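Local coordinates for spherulin-4 (Aspergillus clavatus, PDB 5C5G), which is a glycoside hydrolase that binds N-acetyl-D-galactosamine and probably acts on galactosaminogalactan, a fungal cell-surface polysaccharide, at residues Lys9-Tyr17 against Tyr238-Val249; Asp166-Tyr175 against Asp196-Pro206. All blocks are in the same frame, centred on the assembly; numbering follows the deposited sequence.

Both contacts belong to one closed barrel of eight parallel strands. Contact 1 joins the first strand and the loop after it to the loop and helix that follow the last strand. Contact 2 pairs the sixth and seventh strands, and along the chain it is nested inside the loop closed by contact 1. Their centres lie about 13 Å apart. They meet at the sugar site, where Tyr238 OH of contact 1 is 2.6 Å from Glu172 OE2 of contact 2, a probable hydrogen bond. Tyr15 and Glu172 both bind N-acetyl-D-galactosamine. The side chain of Glu172 is about 7 Å from that of Tyr15. Deeper in the barrel, Phe11 CG packs 3.7 Å from Cys199 SG.

Contact 1 (Lys9-Tyr17 against Tyr238-Val249). With EDO (1,2-ethanediol), chain C; EDO (1,2-ethanediol), chain B.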
loop_
_atom_site.group_PDB
_atom_site.type_symbol
_atom_site.label_atom_id
_atom_site.label_comp_id
_atom_site.label_asym_id
_atom_site.label_seq_id
_atom_site.Cartn_x
_atom_site.Cartn_y
_atom_site.Cartn_z
ATOM N N LYS A 9 9.017 -4.204 3.220
ATOM C CA LYS A 9 8.565 -3.965 1.863
ATOM C C LYS A 9 8.424 -2.477 1.625
ATOM O O LYS A 9 8.031 -1.735 2.522
ATOM C CB LYS A 9 7.216 -4.629 1.651
ATOM C CG LYS A 9 7.230 -6.127 1.904
ATOM C CD LYS A 9 5.833 -6.724 1.854
ATOM C CE LYS A 9 5.834 -8.220 2.169
ATOM N NZ LYS A 9 6.479 -8.532 3.475
ATOM N N VAL A 10 8.704 -2.063 0.398
ATOM C CA VAL A 10 8.395 -0.706 -0.021
ATOM C C VAL A 10 6.916 -0.650 -0.408
ATOM O O VAL A 10 6.479 -1.356 -1.323
ATOM C CB VAL A 10 9.286 -0.263 -1.197
ATOM C CG1 VAL A 10 8.851 1.087 -1.719
ATOM C CG2 VAL A 10 10.753 -0.223 -0.766
ATOM N N PHE A 11 6.154 0.157 0.317
ATOM C CA PHE A 11 4.734 0.350 0.037
ATOM C C PHE A 11 4.605 1.565 -0.865
ATOM O O PHE A 11 5.185 2.616 -0.573
ATOM C CB PHE A 11 4.004 0.580 1.341
ATOM C CG PHE A 11 2.546 0.741 1.181
ATOM C CD1 PHE A 11 1.734 -0.350 0.938
ATOM C CD2 PHE A 11 1.975 1.981 1.252
ATOM C CE1 PHE A 11 0.371 -0.186 0.782
ATOM C CE2 PHE A 11 0.621 2.146 1.093
ATOM C CZ PHE A 11 -0.174 1.066 0.855
ATOM N N VAL A 12 3.879 1.430 -1.966
ATOM C CA VAL A 12 3.799 2.487 -2.971
ATOM C C VAL A 12 2.342 2.797 -3.279
ATOM O O VAL A 12 1.684 2.028 -3.993
ATOM C CB VAL A 12 4.509 2.098 -4.278
ATOM C CG1 VAL A 12 4.637 3.320 -5.187
ATOM C CG2 VAL A 12 5.899 1.504 -3.986
ATOM N N PRO A 13 1.814 3.900 -2.738
ATOM C CA PRO A 13 0.478 4.337 -3.151
ATOM C C PRO A 13 0.642 5.058 -4.470
ATOM O O PRO A 13 0.935 6.249 -4.515
ATOM C CB PRO A 13 0.033 5.252 -2.020
ATOM C CG PRO A 13 1.285 5.677 -1.343
ATOM C CD PRO A 13 2.397 4.766 -1.699
ATOM N N LEU A 14 0.502 4.321 -5.559
ATOM C CA LEU A 14 0.895 4.806 -6.873
ATOM C C LEU A 14 -0.279 5.494 -7.536
ATOM O O LEU A 14 -0.881 4.980 -8.483
ATOM C CB LEU A 14 1.429 3.655 -7.732
ATOM C CG LEU A 14 2.023 4.045 -9.082
ATOM C CD1 LEU A 14 3.251 4.911 -8.883
ATOM C CD2 LEU A 14 2.373 2.822 -9.889
ATOM N N TYR A 15 -0.626 6.659 -7.014
ATOM C CA TYR A 15 -1.783 7.402 -7.519
ATOM C C TYR A 15 -1.288 8.464 -8.501
ATOM O O TYR A 15 -1.785 9.587 -8.543
ATOM C CB TYR A 15 -2.610 8.023 -6.382
ATOM C CG TYR A 15 -2.997 7.060 -5.275
ATOM C CD1 TYR A 15 -2.949 5.678 -5.456
ATOM C CD2 TYR A 15 -3.361 7.536 -4.031
ATOM C CE1 TYR A 15 -3.288 4.819 -4.443
ATOM C CE2 TYR A 15 -3.702 6.667 -2.995
ATOM C CZ TYR A 15 -3.642 5.302 -3.217
ATOM O OH TYR A 15 -3.955 4.435 -2.193
ATOM N N VAL A 16 -0.245 8.105 -9.223
ATOM C CA VAL A 16 0.306 8.858 -10.330
ATOM C C VAL A 16 -0.405 8.404 -11.585
ATOM O O VAL A 16 -0.467 7.220 -11.851
ATOM C CB VAL A 16 1.801 8.481 -10.485
ATOM C CG1 VAL A 16 2.439 9.216 -11.629
ATOM C CG2 VAL A 16 2.573 8.739 -9.185
ATOM N N TYR A 17 -0.941 9.333 -12.366
ATOM C CA TYR A 17 -1.597 8.929 -13.596
ATOM C C TYR A 17 -0.556 8.363 -14.585
ATOM O O TYR A 17 0.485 8.975 -14.791
ATOM C CB TYR A 17 -2.353 10.096 -14.228
ATOM C CG TYR A 17 -3.085 9.651 -15.459
ATOM C CD1 TYR A 17 -4.285 8.974 -15.352
ATOM C CD2 TYR A 17 -2.551 9.852 -16.725
ATOM C CE1 TYR A 17 -4.943 8.514 -16.463
ATOM C CE2 TYR A 17 -3.212 9.402 -17.851
ATOM C CZ TYR A 17 -4.408 8.735 -17.708
ATOM O OH TYR A 17 -5.073 8.270 -18.811
ATOM N N TYR A 238 1.115 11.328 -3.087
ATOM C CA TYR A 238 0.860 10.020 -3.689
ATOM C C TYR A 238 0.763 10.104 -5.197
ATOM O O TYR A 238 0.471 9.105 -5.853
ATOM C CB TYR A 238 -0.423 9.388 -3.131
ATOM C CG TYR A 238 -0.487 9.355 -1.618
ATOM C CD1 TYR A 238 0.628 9.052 -0.857
ATOM C CD2 TYR A 238 -1.673 9.632 -0.963
ATOM C CE1 TYR A 238 0.558 9.026 0.529
ATOM C CE2 TYR A 238 -1.752 9.602 0.420
ATOM C CZ TYR A 238 -0.628 9.296 1.155
ATOM O OH TYR A 238 -0.682 9.284 2.540
ATOM N N ALA A 239 1.032 11.278 -5.760
ATOM C CA ALA A 239 0.859 11.484 -7.194
ATOM C C ALA A 239 2.129 11.965 -7.858
ATOM O O ALA A 239 2.094 12.433 -8.999
ATOM C CB ALA A 239 -0.283 12.446 -7.459
ATOM N N GLY A 240 3.246 11.788 -7.180
ATOM C CA GLY A 240 4.539 12.132 -7.730
ATOM C C GLY A 240 5.584 11.499 -6.843
ATOM O O GLY A 240 5.278 10.991 -5.763
ATOM N N PHE A 241 6.824 11.553 -7.295
ATOM C CA PHE A 241 7.949 10.978 -6.580
ATOM C C PHE A 241 8.715 12.045 -5.837
ATOM O O PHE A 241 9.019 13.097 -6.392
ATOM C CB PHE A 241 8.850 10.232 -7.564
ATOM C CG PHE A 241 8.173 9.050 -8.183
ATOM C CD1 PHE A 241 7.419 9.186 -9.333
ATOM C CD2 PHE A 241 8.220 7.820 -7.575
ATOM C CE1 PHE A 241 6.748 8.090 -9.871
ATOM C CE2 PHE A 241 7.559 6.735 -8.108
ATOM C CZ PHE A 241 6.830 6.870 -9.259
ATOM N N GLY A 242 9.032 11.768 -4.578
ATOM C CA GLY A 242 9.771 12.710 -3.767
ATOM C C GLY A 242 11.205 12.844 -4.219
ATOM O O GLY A 242 11.752 11.976 -4.909
ATOM N N GLY A 243 11.834 13.931 -3.798
ATOM C CA GLY A 243 13.195 14.210 -4.194
ATOM C C GLY A 243 14.238 13.230 -3.707
ATOM O O GLY A 243 15.350 13.234 -4.232
ATOM N N GLN A 244 13.895 12.406 -2.720
ATOM C CA GLN A 244 14.818 11.397 -2.198
ATOM C C GLN A 244 14.248 9.994 -2.347
ATOM O O GLN A 244 14.577 9.093 -1.595
ATOM C CB GLN A 244 15.165 11.703 -0.740
ATOM C CG GLN A 244 15.979 12.993 -0.639
ATOM C CD GLN A 244 16.299 13.381 0.777
ATOM O OE1 GLN A 244 16.946 12.629 1.506
ATOM N NE2 GLN A 244 15.829 14.553 1.185
ATOM N N TRP A 245 13.380 9.812 -3.336
ATOM C CA TRP A 245 12.780 8.508 -3.590
ATOM C C TRP A 245 13.835 7.415 -3.807
ATOM O O TRP A 245 13.774 6.350 -3.191
ATOM C CB TRP A 245 11.849 8.633 -4.790
ATOM C CG TRP A 245 11.399 7.350 -5.428
ATOM C CD1 TRP A 245 11.718 6.923 -6.675
ATOM C CD2 TRP A 245 10.528 6.364 -4.872
ATOM N NE1 TRP A 245 11.098 5.728 -6.942
ATOM C CE2 TRP A 245 10.369 5.359 -5.845
ATOM C CE3 TRP A 245 9.875 6.226 -3.651
ATOM C CZ2 TRP A 245 9.587 4.224 -5.631
ATOM C CZ3 TRP A 245 9.098 5.089 -3.439
ATOM C CH2 TRP A 245 8.951 4.121 -4.433
ATOM N N SER A 246 14.818 7.670 -4.659
ATOM C CA SER A 246 15.820 6.645 -4.931
ATOM C C SER A 246 16.635 6.349 -3.667
ATOM O O SER A 246 16.986 5.202 -3.416
ATOM C CB SER A 246 16.721 7.029 -6.108
ATOM O OG SER A 246 17.353 8.265 -5.889
ATOM N N GLU A 247 16.956 7.388 -2.896
ATOM C CA GLU A 247 17.711 7.219 -1.659
ATOM C C GLU A 247 16.904 6.407 -0.647
ATOM O O GLU A 247 17.446 5.533 0.020
ATOM C CB GLU A 247 18.105 8.574 -1.062
ATOM C CG GLU A 247 19.188 9.303 -1.833
ATOM C CD GLU A 247 18.682 10.139 -3.004
ATOM O OE1 GLU A 247 17.498 10.083 -3.389
ATOM O OE2 GLU A 247 19.521 10.872 -3.570
ATOM N N PHE A 248 15.617 6.704 -0.527
ATOM C CA PHE A 248 14.743 5.937 0.338
ATOM C C PHE A 248 14.761 4.456 -0.036
ATOM O O PHE A 248 14.950 3.603 0.819
ATOM C CB PHE A 248 13.317 6.514 0.280
ATOM C CG PHE A 248 12.255 5.598 0.814
ATOM C CD1 PHE A 248 12.283 5.144 2.118
ATOM C CD2 PHE A 248 11.236 5.170 -0.005
ATOM C CE1 PHE A 248 11.297 4.278 2.581
ATOM C CE2 PHE A 248 10.254 4.323 0.466
ATOM C CZ PHE A 248 10.296 3.876 1.757
ATOM N N VAL A 249 14.572 4.143 -1.315
ATOM C CA VAL A 249 14.537 2.746 -1.702
ATOM C C VAL A 249 15.914 2.094 -1.492
ATOM O O VAL A 249 15.992 0.943 -1.070
ATOM C CB VAL A 249 14.006 2.557 -3.121
ATOM C CG1 VAL A 249 13.960 1.069 -3.461
ATOM C CG2 VAL A 249 12.616 3.150 -3.228
HETATM C C1 EDO C . 3.916 6.881 -5.025
HETATM O O1 EDO C . 3.207 7.967 -5.618
HETATM C C2 EDO C . 5.362 6.988 -5.480
HETATM O O2 EDO C . 5.978 8.119 -4.866
HETATM C C1 EDO B . -1.752 5.337 1.426
HETATM O O1 EDO B . -2.135 4.838 2.720
HETATM C C2 EDO B . -2.806 6.225 0.769
HETATM O O2 EDO B . -3.952 5.478 0.330
HETATM O O HOH W 1 0.121 12.246 -11.320
#
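Pro13 and Tyr238 form the close-packed part of this contact. Pro13 CG lies 3.5 Å from Tyr238 CD1, oblique to the ring. Next to it, Tyr15 and Tyr238 run side by side. Each has CG anti to the carbonyl carbon (chi1 -51° in both), and this shared torsion helps to send the two rings the same way. The rings are neither stacked nor edge-to-face: the planes stand at 77°, and Tyr15 CD2 touches Tyr238 CB at 3.6 Å. The backbones are joined by one weak hydrogen bond, from Tyr15 N to Tyr238 O at 2.9 Å. Leu14 is the centre of an inverse gamma turn, in which the same N-H also bonds Pro13 O weakly. It is thus shared between two acceptors.

Val16 CG2 closes against the backbone of Ala239, 3.5 Å from its C atom. Packing is looser toward the helix that starts at Trp245. Val12 CG2 meets the edge of the indole, 4.0 Å from Trp245 CH2. Val10 CG1 reaches both Trp245 and Phe248 from the other end of the strand. The indole NE1 bonds Pro25 O of helix 24-32.

Between Val12 and Phe241 sits a 1,2-ethanediol, probably from the crystallisation liquor. Its O2 donates to Gly240 O at 3.1 Å. On the solvent side, a water bridges Tyr17 N and Ala239 O.

A second ethanediol lies elsewhere, at the sugar site, between the Tyr15 hydroxyl and one face of the Tyr238 ring. Its O2 is hydrogen-bonded to Tyr15 OH at 2.7 Å. Overall, the C-terminal loop and helix 245-252 pack on the first strand, beside its pairing with strand 227-230, in a (beta/alpha) barrel.

Contact 2 (Asp166-Tyr175 against Asp196-Pro206); sequences DSTVVFEATY and DQLCAVIHSVP
Thr168 and Leu198 begin the parallel pairing of strands 167-172 and 198-203, neighbours in the (beta/alpha) barrel and part of a beta-alpha-beta unit with helix 175-180. Backbone hydrogen bonds form the ladder. They alternate in direction, from Thr168 N to Gln197 O at one end to Tyr175 N to His203 O at the other. Val169 pairs with Cys199 and Glu172 with Val201, so Val170 and Phe171 together stand across from Ala200 alone. Val170 N bonds Cys199 O, while Phe171 N is buried without a partner.

Apolar contacts line both faces. Val169 CG2 meets Cys199 SG at 3.8 Å, and Glu172 CG lies alongside Val201 CG1. On the other face, Phe171 CE1 touches Ile202 CG1 obliquely. Beyond the strands, Pro206 CD comes within 3.4 Å of Tyr175 CD2, the side chains crossing at about a right angle.

Polar groups gather at the C-terminal ends of the strands. Apart from Tyr238, Glu172 has Asn152 as a partner, at OE1. A water joins Glu172 O to His203 NE2. With CG between the backbone N and the carbonyl carbon (chi1 55°), the His203 ring sits over the Ala173 backbone. Ala173 O lies 3.6 Å above its plane, over the centre, and His203 ND1 is hydrogen-bonded to Ser204 OG at 2.8 Å.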
loop_
_atom_site.group_PDB
_atom_site.type_symbol
_atom_site.label_atom_id
_atom_site.label_comp_id
_atom_site.label_asym_id
_atom_site.label_seq_id
_atom_site.Cartn_x
_atom_site.Cartn_y
_atom_site.Cartn_z
ATOM N N ASP A 166 -3.699 -8.764 5.701
ATOM C CA ASP A 166 -2.284 -9.084 5.677
ATOM C C ASP A 166 -1.435 -7.944 6.205
ATOM O O ASP A 166 -0.436 -8.169 6.902
ATOM C CB ASP A 166 -1.865 -9.456 4.263
ATOM C CG ASP A 166 -2.530 -10.714 3.798
ATOM O OD1 ASP A 166 -2.239 -11.777 4.391
ATOM O OD2 ASP A 166 -3.354 -10.699 2.860
ATOM N N SER A 167 -1.846 -6.713 5.914
ATOM C CA SER A 167 -1.201 -5.514 6.458
ATOM C C SER A 167 -2.221 -4.433 6.662
ATOM O O SER A 167 -3.192 -4.352 5.902
ATOM C CB SER A 167 -0.107 -4.999 5.524
ATOM O OG SER A 167 0.919 -5.965 5.362
ATOM N N THR A 168 -1.986 -3.598 7.668
ATOM C CA THR A 168 -2.838 -2.468 7.964
ATOM C C THR A 168 -1.979 -1.229 8.082
ATOM O O THR A 168 -0.993 -1.220 8.817
ATOM C CB THR A 168 -3.599 -2.682 9.293
ATOM O OG1 THR A 168 -4.477 -3.805 9.170
ATOM C CG2 THR A 168 -4.436 -1.493 9.653
ATOM N N VAL A 169 -2.370 -0.179 7.368
ATOM C CA VAL A 169 -1.721 1.124 7.460
ATOM C C VAL A 169 -2.189 1.814 8.725
ATOM O O VAL A 169 -3.270 2.376 8.784
ATOM C CB VAL A 169 -2.029 1.989 6.226
ATOM C CG1 VAL A 169 -1.217 3.266 6.289
ATOM C CG2 VAL A 169 -1.741 1.234 4.919
ATOM N N VAL A 170 -1.352 1.759 9.755
ATOM C CA VAL A 170 -1.708 2.290 11.067
ATOM C C VAL A 170 -1.175 3.684 11.313
ATOM O O VAL A 170 -1.510 4.278 12.339
ATOM C CB VAL A 170 -1.262 1.363 12.219
ATOM C CG1 VAL A 170 -1.974 0.013 12.136
ATOM C CG2 VAL A 170 0.256 1.188 12.269
ATOM N N PHE A 171 -0.379 4.211 10.387
ATOM C CA PHE A 171 0.103 5.575 10.456
ATOM C C PHE A 171 0.106 6.098 9.031
ATOM O O PHE A 171 0.697 5.471 8.149
ATOM C CB PHE A 171 1.510 5.659 11.068
ATOM C CG PHE A 171 1.966 7.073 11.228
ATOM C CD1 PHE A 171 2.585 7.728 10.183
ATOM C CD2 PHE A 171 1.685 7.778 12.391
ATOM C CE1 PHE A 171 2.939 9.056 10.301
ATOM C CE2 PHE A 171 2.058 9.100 12.523
ATOM C CZ PHE A 171 2.675 9.735 11.486
ATOM N N GLU A 172 -0.565 7.224 8.803
ATOM C CA GLU A 172 -0.607 7.866 7.498
ATOM C C GLU A 172 -0.704 9.364 7.748
ATOM O O GLU A 172 -1.804 9.902 7.888
ATOM C CB GLU A 172 -1.793 7.373 6.646
ATOM C CG GLU A 172 -1.741 7.933 5.221
ATOM C CD GLU A 172 -3.059 8.031 4.503
ATOM O OE1 GLU A 172 -4.049 7.411 4.926
ATOM O OE2 GLU A 172 -3.096 8.771 3.488
ATOM N N ALA A 173 0.431 10.039 7.818
ATOM C CA ALA A 173 0.426 11.426 8.235
ATOM C C ALA A 173 1.766 12.054 7.955
ATOM O O ALA A 173 2.668 11.427 7.412
ATOM C CB ALA A 173 0.082 11.524 9.718
ATOM N N THR A 174 1.904 13.317 8.328
ATOM C CA THR A 174 3.151 14.021 8.115
ATOM C C THR A 174 4.242 13.537 9.070
ATOM O O THR A 174 3.989 13.002 10.144
ATOM C CB THR A 174 3.002 15.534 8.363
ATOM O OG1 THR A 174 2.671 15.731 9.738
ATOM C CG2 THR A 174 1.939 16.147 7.464
ATOM N N TYR A 175 5.469 13.814 8.676
ATOM C CA TYR A 175 6.612 13.611 9.546
ATOM C C TYR A 175 6.453 14.376 10.866
ATOM O O TYR A 175 6.806 13.864 11.936
ATOM C CB TYR A 175 7.875 14.053 8.810
ATOM C CG TYR A 175 9.131 13.947 9.630
ATOM C CD1 TYR A 175 9.792 12.743 9.768
ATOM C CD2 TYR A 175 9.668 15.058 10.266
ATOM C CE1 TYR A 175 10.942 12.640 10.521
ATOM C CE2 TYR A 175 10.826 14.969 11.014
ATOM C CZ TYR A 175 11.450 13.754 11.144
ATOM O OH TYR A 175 12.597 13.697 11.895
ATOM N N ASP A 196 4.913 -7.416 11.202
ATOM C CA ASP A 196 4.504 -8.026 9.937
ATOM C C ASP A 196 3.076 -7.661 9.541
ATOM O O ASP A 196 2.709 -7.810 8.389
ATOM C CB ASP A 196 4.643 -9.549 9.990
ATOM C CG ASP A 196 6.086 -10.019 10.024
ATOM O OD1 ASP A 196 7.004 -9.194 9.860
ATOM O OD2 ASP A 196 6.297 -11.243 10.208
ATOM N N GLN A 197 2.281 -7.212 10.493
ATOM C CA GLN A 197 0.901 -6.808 10.246
ATOM C C GLN A 197 0.731 -5.343 9.873
ATOM O O GLN A 197 -0.387 -4.932 9.590
ATOM C CB GLN A 197 0.078 -7.071 11.500
ATOM C CG GLN A 197 0.058 -8.513 11.897
ATOM C CD GLN A 197 -0.719 -8.710 13.161
ATOM O OE1 GLN A 197 -0.298 -8.271 14.219
ATOM N NE2 GLN A 197 -1.887 -9.314 13.057
ATOM N N LEU A 198 1.808 -4.556 9.939
ATOM C CA LEU A 198 1.694 -3.103 9.988
ATOM C C LEU A 198 2.430 -2.402 8.869
ATOM O O LEU A 198 3.524 -2.806 8.444
ATOM C CB LEU A 198 2.250 -2.595 11.314
ATOM C CG LEU A 198 1.673 -3.254 12.571
ATOM C CD1 LEU A 198 2.357 -2.678 13.808
ATOM C CD2 LEU A 198 0.172 -3.098 12.650
ATOM N N CYS A 199 1.813 -1.317 8.411
ATOM C CA CYS A 199 2.389 -0.440 7.406
ATOM C C CYS A 199 2.401 0.981 7.930
ATOM O O CYS A 199 1.496 1.407 8.656
ATOM C CB CYS A 199 1.570 -0.512 6.116
ATOM S SG CYS A 199 2.047 0.603 4.815
ATOM N N ALA A 200 3.425 1.724 7.535
ATOM C CA ALA A 200 3.588 3.124 7.895
ATOM C C ALA A 200 3.777 3.957 6.643
ATOM O O ALA A 200 4.626 3.640 5.808
ATOM C CB ALA A 200 4.774 3.315 8.803
ATOM N N VAL A 201 3.018 5.044 6.565
ATOM C CA VAL A 201 3.097 6.006 5.484
ATOM C C VAL A 201 3.419 7.370 6.093
ATOM O O VAL A 201 2.609 7.928 6.848
ATOM C CB VAL A 201 1.771 6.071 4.722
ATOM C CG1 VAL A 201 1.772 7.216 3.717
ATOM C CG2 VAL A 201 1.510 4.764 3.995
ATOM N N ILE A 202 4.586 7.896 5.757
ATOM C CA ILE A 202 5.049 9.165 6.298
ATOM C C ILE A 202 5.363 10.080 5.134
ATOM O O ILE A 202 6.298 9.830 4.387
ATOM C CB ILE A 202 6.306 9.005 7.171
ATOM C CG1 ILE A 202 6.084 7.955 8.263
ATOM C CG2 ILE A 202 6.698 10.338 7.800
ATOM C CD1 ILE A 202 7.374 7.540 8.968
ATOM N N HIS A 203 4.590 11.146 4.991
ATOM C CA HIS A 203 4.823 12.119 3.941
ATOM C C HIS A 203 5.278 13.436 4.549
ATOM O O HIS A 203 5.402 13.559 5.772
ATOM C CB HIS A 203 3.585 12.274 3.061
ATOM C CG HIS A 203 2.332 12.619 3.800
ATOM N ND1 HIS A 203 2.121 13.842 4.397
ATOM C CD2 HIS A 203 1.207 11.896 4.007
ATOM C CE1 HIS A 203 0.918 13.852 4.948
ATOM N NE2 HIS A 203 0.344 12.682 4.724
ATOM N N SER A 204 5.553 14.420 3.702
ATOM C CA SER A 204 5.894 15.759 4.165
ATOM C C SER A 204 7.148 15.740 5.027
ATOM O O SER A 204 7.303 16.564 5.938
ATOM C CB SER A 204 4.713 16.381 4.923
ATOM O OG SER A 204 3.512 16.251 4.155
ATOM N N VAL A 205 8.071 14.842 4.726
ATOM C CA VAL A 205 9.347 14.842 5.440
ATOM C C VAL A 205 10.170 16.059 4.995
ATOM O O VAL A 205 10.338 16.288 3.797
ATOM C CB VAL A 205 10.127 13.564 5.157
ATOM C CG1 VAL A 205 11.433 13.560 5.929
ATOM C CG2 VAL A 205 9.307 12.344 5.538
ATOM N N PRO A 206 10.674 16.866 5.951
ATOM C CA PRO A 206 11.500 18.013 5.569
ATOM C C PRO A 206 12.717 17.564 4.779
ATOM O O PRO A 206 13.280 16.506 5.047
ATOM C CB PRO A 206 11.951 18.593 6.914
ATOM C CG PRO A 206 10.958 18.117 7.900
ATOM C CD PRO A 206 10.473 16.788 7.407
HETATM O O HOH W 2 -3.080 -6.118 9.402
HETATM O O HOH W 3 -2.216 12.069 5.805
#